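Local coordinates for protein ferric-chelate reductase (NAD(P)H) (Archaeoglobus fulgidus, PDB 1I0R) that catalyses the NAD(P)H-dependent reduction of ferric iron bound in chelates such as siderophores, releasing ferrous iron, and binds FMN as cofactor, at residues I15-S20 with P103-H108; V64-L69 with A142-Y147. All coordinates share one frame; numbering follows the deposited sequence.

Contact 1 (I15-S20 with P103-H108); sequences IVTSES and PLVTQH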
loop_
_atom_site.group_PDB
_atom_site.type_symbol
_atom_site.label_atom_id
_atom_site.label_comp_id
_atom_site.label_asym_id
_atom_site.label_seq_id
_atom_site.Cartn_x
_atom_site.Cartn_y
_atom_site.Cartn_z
ATOM N N ILE B 15 0.494 12.932 -3.937
ATOM C CA ILE B 15 1.188 13.619 -5.002
ATOM C C ILE B 15 2.628 13.179 -4.752
ATOM O O ILE B 15 3.127 13.290 -3.611
ATOM C CB ILE B 15 1.202 15.158 -4.877
ATOM C CG1 ILE B 15 -0.199 15.745 -4.790
ATOM C CG2 ILE B 15 1.951 15.726 -6.107
ATOM C CD1 ILE B 15 -0.171 17.298 -4.682
ATOM N N VAL B 16 3.293 12.655 -5.780
ATOM C CA VAL B 16 4.703 12.259 -5.657
ATOM C C VAL B 16 5.488 13.292 -6.476
ATOM O O VAL B 16 5.179 13.524 -7.654
ATOM C CB VAL B 16 4.964 10.823 -6.196
ATOM C CG1 VAL B 16 6.460 10.491 -6.143
ATOM C CG2 VAL B 16 4.174 9.800 -5.332
ATOM N N THR B 17 6.497 13.907 -5.852
ATOM C CA THR B 17 7.262 14.962 -6.526
ATOM C C THR B 17 8.757 14.708 -6.627
ATOM O O THR B 17 9.329 13.908 -5.883
ATOM C CB THR B 17 7.063 16.306 -5.792
ATOM O OG1 THR B 17 7.417 16.147 -4.410
ATOM C CG2 THR B 17 5.617 16.775 -5.887
ATOM N N SER B 18 9.407 15.392 -7.573
ATOM C CA SER B 18 10.844 15.260 -7.721
ATOM C C SER B 18 11.290 16.461 -8.532
ATOM O O SER B 18 10.477 17.316 -8.843
ATOM C CB SER B 18 11.224 13.964 -8.443
ATOM O OG SER B 18 12.604 13.713 -8.302
ATOM N N GLU B 19 12.576 16.536 -8.835
ATOM C CA GLU B 19 13.096 17.654 -9.616
ATOM C C GLU B 19 14.270 17.151 -10.408
ATOM O O GLU B 19 15.129 16.443 -9.879
ATOM C CB GLU B 19 13.532 18.794 -8.689
ATOM C CG GLU B 19 14.362 19.906 -9.348
ATOM C CD GLU B 19 15.768 19.448 -9.725
ATOM O OE1 GLU B 19 16.297 18.517 -9.056
ATOM O OE2 GLU B 19 16.347 20.024 -10.676
ATOM N N SER B 20 14.316 17.513 -11.679
ATOM C CA SER B 20 15.421 17.083 -12.509
ATOM C C SER B 20 15.766 18.169 -13.512
ATOM O O SER B 20 14.876 18.761 -14.112
ATOM C CB SER B 20 15.046 15.794 -13.243
ATOM O OG SER B 20 16.191 15.194 -13.813
ATOM N N PRO B 103 10.548 19.461 -4.564
ATOM C CA PRO B 103 9.512 20.389 -4.133
ATOM C C PRO B 103 8.517 19.607 -3.269
ATOM O O PRO B 103 7.989 18.582 -3.711
ATOM C CB PRO B 103 8.893 20.856 -5.457
ATOM C CG PRO B 103 9.022 19.677 -6.322
ATOM C CD PRO B 103 10.402 19.126 -5.993
ATOM N N LEU B 104 8.276 20.059 -2.045
ATOM C CA LEU B 104 7.322 19.392 -1.159
ATOM C C LEU B 104 6.032 20.192 -1.199
ATOM O O LEU B 104 5.972 21.317 -0.667
ATOM C CB LEU B 104 7.864 19.346 0.272
ATOM C CG LEU B 104 9.209 18.620 0.353
ATOM C CD1 LEU B 104 9.952 18.997 1.644
ATOM C CD2 LEU B 104 8.944 17.098 0.259
ATOM N N VAL B 105 5.001 19.627 -1.841
ATOM C CA VAL B 105 3.716 20.314 -1.945
ATOM C C VAL B 105 2.946 20.236 -0.631
ATOM O O VAL B 105 2.601 19.145 -0.161
ATOM C CB VAL B 105 2.853 19.724 -3.083
ATOM C CG1 VAL B 105 1.486 20.396 -3.116
ATOM C CG2 VAL B 105 3.549 19.920 -4.417
ATOM N N THR B 106 2.664 21.395 -0.037
ATOM C CA THR B 106 1.965 21.445 1.239
ATOM C C THR B 106 0.487 21.736 1.110
ATOM O O THR B 106 -0.287 21.473 2.038
ATOM C CB THR B 106 2.601 22.489 2.176
ATOM O OG1 THR B 106 2.701 23.734 1.476
ATOM C CG2 THR B 106 4.011 22.057 2.583
ATOM N N GLN B 107 0.091 22.258 -0.047
ATOM C CA GLN B 107 -1.322 22.570 -0.262
ATOM C C GLN B 107 -2.169 21.301 -0.266
ATOM O O GLN B 107 -1.857 20.351 -0.977
ATOM C CB GLN B 107 -1.518 23.308 -1.577
ATOM C CG GLN B 107 -2.821 24.107 -1.609
ATOM C CD GLN B 107 -2.930 24.968 -2.853
ATOM O OE1 GLN B 107 -1.918 25.383 -3.421
ATOM N NE2 GLN B 107 -4.163 25.238 -3.284
ATOM N N HIS B 108 -3.236 21.314 0.529
ATOM C CA HIS B 108 -4.164 20.189 0.664
ATOM C C HIS B 108 -3.515 18.925 1.203
ATOM O O HIS B 108 -4.062 17.832 1.046
ATOM C CB HIS B 108 -4.831 19.885 -0.678
ATOM C CG HIS B 108 -5.645 21.025 -1.203
ATOM N ND1 HIS B 108 -6.714 21.549 -0.508
ATOM C CD2 HIS B 108 -5.501 21.787 -2.312
ATOM C CE1 HIS B 108 -7.192 22.593 -1.166
ATOM N NE2 HIS B 108 -6.474 22.759 -2.263
HETATM O O HOH W 1 5.428 16.771 -2.250
#
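P103 meets strand 15-20 with a planar carbonyl and a puckered ring: the CG-CD corner of the ring is turned to the backbone of S18, while the carbonyl points at T17. P103 CD lies 3.4 Å from S18 O, with CB of E19 beside it, and P103 CG packs on T17 CB. The hydroxyl of T17 donates to P103 O over a short 2.6 Å from OG1, arriving nearly along the C=O axis (166°). With chi1 at 55°, OG1 sits between the backbone N and the carbonyl carbon, and CG2, anti to the carbonyl carbon, comes to V105 CG2. One water donates to T17 OG1 (3.0 Å) and accepts from V105 N (2.9 Å), so the hydroxyl is both donor and acceptor. Threonine suits this place because one short side chain offers a polar and an apolar branch. Beyond it, the extended chain of I15 brings CD1 to 3.8 Å from V105 CG1, two branched aliphatic side chains crossing at about a right angle. The strand axes run nearly antiparallel (159°), yet their backbones are not paired directly. Segment 103-105 pairs instead with 95-97, through L104 and K96, and packs against barrel strand 14-20. That strand bonds to strand 61-67 through T17 and G63 and to strand 23-37 through S18 and C25, while S18 packs on helix 51-59 and I15 touches F75 of helix 73-78.

Contact 2 (V64-L69 with A142-Y147); sequences VSVLEL and AEVLTY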
loop_
_atom_site.group_PDB
_atom_site.type_symbol
_atom_site.label_atom_id
_atom_site.label_comp_id
_atom_site.label_asym_id
_atom_site.label_seq_id
_atom_site.Cartn_x
_atom_site.Cartn_y
_atom_site.Cartn_z
ATOM N N VAL B 64 6.559 13.116 -0.996
ATOM C CA VAL B 64 5.211 12.556 -0.995
ATOM C C VAL B 64 4.298 13.493 -0.207
ATOM O O VAL B 64 4.605 13.837 0.940
ATOM C CB VAL B 64 5.140 11.150 -0.296
ATOM C CG1 VAL B 64 3.679 10.669 -0.217
ATOM C CG2 VAL B 64 5.963 10.135 -1.074
ATOM N N SER B 65 3.197 13.924 -0.820
ATOM C CA SER B 65 2.203 14.740 -0.128
ATOM C C SER B 65 0.971 13.839 0.089
ATOM O O SER B 65 0.432 13.286 -0.880
ATOM C CB SER B 65 1.773 15.923 -0.992
ATOM O OG SER B 65 2.883 16.750 -1.274
ATOM N N VAL B 66 0.529 13.666 1.335
ATOM C CA VAL B 66 -0.654 12.829 1.590
ATOM C C VAL B 66 -1.872 13.743 1.497
ATOM O O VAL B 66 -2.061 14.627 2.338
ATOM C CB VAL B 66 -0.572 12.167 2.987
ATOM C CG1 VAL B 66 -1.771 11.217 3.197
ATOM C CG2 VAL B 66 0.732 11.388 3.106
ATOM N N LEU B 67 -2.697 13.536 0.475
ATOM C CA LEU B 67 -3.852 14.412 0.266
ATOM C C LEU B 67 -4.981 14.305 1.273
ATOM O O LEU B 67 -5.304 13.222 1.747
ATOM C CB LEU B 67 -4.414 14.208 -1.144
ATOM C CG LEU B 67 -3.416 14.496 -2.268
ATOM C CD1 LEU B 67 -3.960 14.011 -3.622
ATOM C CD2 LEU B 67 -3.121 15.998 -2.278
ATOM N N GLU B 68 -5.570 15.455 1.612
ATOM C CA GLU B 68 -6.677 15.485 2.560
ATOM C C GLU B 68 -7.985 15.089 1.876
ATOM O O GLU B 68 -8.138 15.213 0.652
ATOM C CB GLU B 68 -6.811 16.881 3.198
ATOM C CG GLU B 68 -7.279 17.973 2.231
ATOM C CD GLU B 68 -7.440 19.333 2.914
ATOM O OE1 GLU B 68 -7.936 19.371 4.056
ATOM O OE2 GLU B 68 -7.083 20.372 2.311
ATOM N N LEU B 69 -8.920 14.590 2.681
ATOM C CA LEU B 69 -10.218 14.136 2.191
ATOM C C LEU B 69 -10.948 15.137 1.300
ATOM O O LEU B 69 -11.575 14.761 0.309
ATOM C CB LEU B 69 -11.104 13.782 3.393
ATOM C CG LEU B 69 -12.592 13.549 3.127
ATOM C CD1 LEU B 69 -12.777 12.308 2.259
ATOM C CD2 LEU B 69 -13.324 13.400 4.461
ATOM N N ALA B 142 -6.679 17.366 9.364
ATOM C CA ALA B 142 -7.638 16.741 8.451
ATOM C C ALA B 142 -7.555 15.235 8.186
ATOM O O ALA B 142 -6.499 14.619 8.333
ATOM C CB ALA B 142 -7.606 17.475 7.125
ATOM N N GLU B 143 -8.689 14.672 7.768
ATOM C CA GLU B 143 -8.796 13.257 7.429
ATOM C C GLU B 143 -8.144 13.080 6.063
ATOM O O GLU B 143 -8.125 14.009 5.253
ATOM C CB GLU B 143 -10.266 12.814 7.363
ATOM C CG GLU B 143 -11.014 12.866 8.703
ATOM C CD GLU B 143 -10.263 12.165 9.835
ATOM O OE1 GLU B 143 -9.914 10.972 9.681
ATOM O OE2 GLU B 143 -10.025 12.806 10.887
ATOM N N VAL B 144 -7.600 11.893 5.804
ATOM C CA VAL B 144 -6.949 11.648 4.525
ATOM C C VAL B 144 -7.916 11.139 3.472
ATOM O O VAL B 144 -8.980 10.600 3.782
ATOM C CB VAL B 144 -5.784 10.614 4.639
ATOM C CG1 VAL B 144 -4.784 11.065 5.678
ATOM C CG2 VAL B 144 -6.331 9.225 4.945
ATOM N N LEU B 145 -7.534 11.328 2.219
ATOM C CA LEU B 145 -8.320 10.872 1.082
ATOM C C LEU B 145 -7.823 9.490 0.661
ATOM O O LEU B 145 -6.644 9.314 0.381
ATOM C CB LEU B 145 -8.158 11.853 -0.095
ATOM C CG LEU B 145 -8.833 11.500 -1.434
ATOM C CD1 LEU B 145 -10.345 11.420 -1.223
ATOM C CD2 LEU B 145 -8.490 12.549 -2.509
ATOM N N THR B 146 -8.706 8.499 0.647
ATOM C CA THR B 146 -8.293 7.165 0.217
ATOM C C THR B 146 -8.605 7.047 -1.266
ATOM O O THR B 146 -9.373 7.841 -1.807
ATOM C CB THR B 146 -9.045 6.050 0.957
ATOM O OG1 THR B 146 -10.424 6.073 0.580
ATOM C CG2 THR B 146 -8.935 6.240 2.458
ATOM N N TYR B 147 -7.990 6.079 -1.932
ATOM C CA TYR B 147 -8.227 5.863 -3.356
ATOM C C TYR B 147 -9.683 5.478 -3.618
ATOM O O TYR B 147 -10.287 5.939 -4.590
ATOM C CB TYR B 147 -7.279 4.774 -3.882
ATOM C CG TYR B 147 -7.457 4.421 -5.340
ATOM C CD1 TYR B 147 -7.140 5.334 -6.340
ATOM C CD2 TYR B 147 -7.912 3.157 -5.721
ATOM C CE1 TYR B 147 -7.266 4.995 -7.695
ATOM C CE2 TYR B 147 -8.044 2.807 -7.073
ATOM C CZ TYR B 147 -7.715 3.732 -8.049
ATOM O OH TYR B 147 -7.799 3.381 -9.384
#
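L67-L69 and E143-L145 cross nearly at right angles and meet in a single beta bridge, bonded in the antiparallel pattern, with E68 and V144 as the non-hydrogen-bonded pair, flanked by L145 N to L67 O (3.0 Å) and L69 N to E143 O (2.8 Å). Both hydrogen bonds are fairly straight (near 163°), although each donor stands somewhat out of the acceptor's carbonyl plane. The bridge ties the end of barrel strand 61-67 to the loop leading into helix 147-155. T146 N-caps that helix, its OG1 bonding to D149 N, and the helix carries NADP(+)-binding residues beginning with Y147. The alpha carbons of E68 and V144 add C-H...O contacts to the carbonyls facing them. E68 has CG between its backbone N and carbonyl carbon (chi1 69°) and is extended beyond, placing OE1 3.6 Å from A142 CB; the small alanine can lie against this chain while OE2 bonds to H108 ND1. V66 CG1 meets V144 CG1 at 3.9 Å, a compact beta-branched pair beside which S10 and K8 of the second subunit pack. L145, with CG anti to its own N, sets its CB 3.4 Å from E68 O and its CD1 4.3 Å from L69 CD1.

Overall arrangement
Neighbouring barrel strands 14-20 and 61-67 join the two contacts: S65 N bonds to I15 O, and S65 OG reaches V105 O, tying strand 61-67 to the second segment of contact 1 as well. L67 CD2 packs on I15 CG1 and approaches H108 O. Contact 1 is the more buried, and there a side-chain hydroxyl and a bridging water meet the backbone polar groups among aliphatic branches. Contact 2 is partly buried, at a strand end near the dimer partner, and rests on direct backbone pairing with side chains filling in around it. Both approach the cofactor region, since I28, an FMN-binding residue, touches I15 and L67, but contact 2 alone holds an NADP(+)-binding residue, Y147.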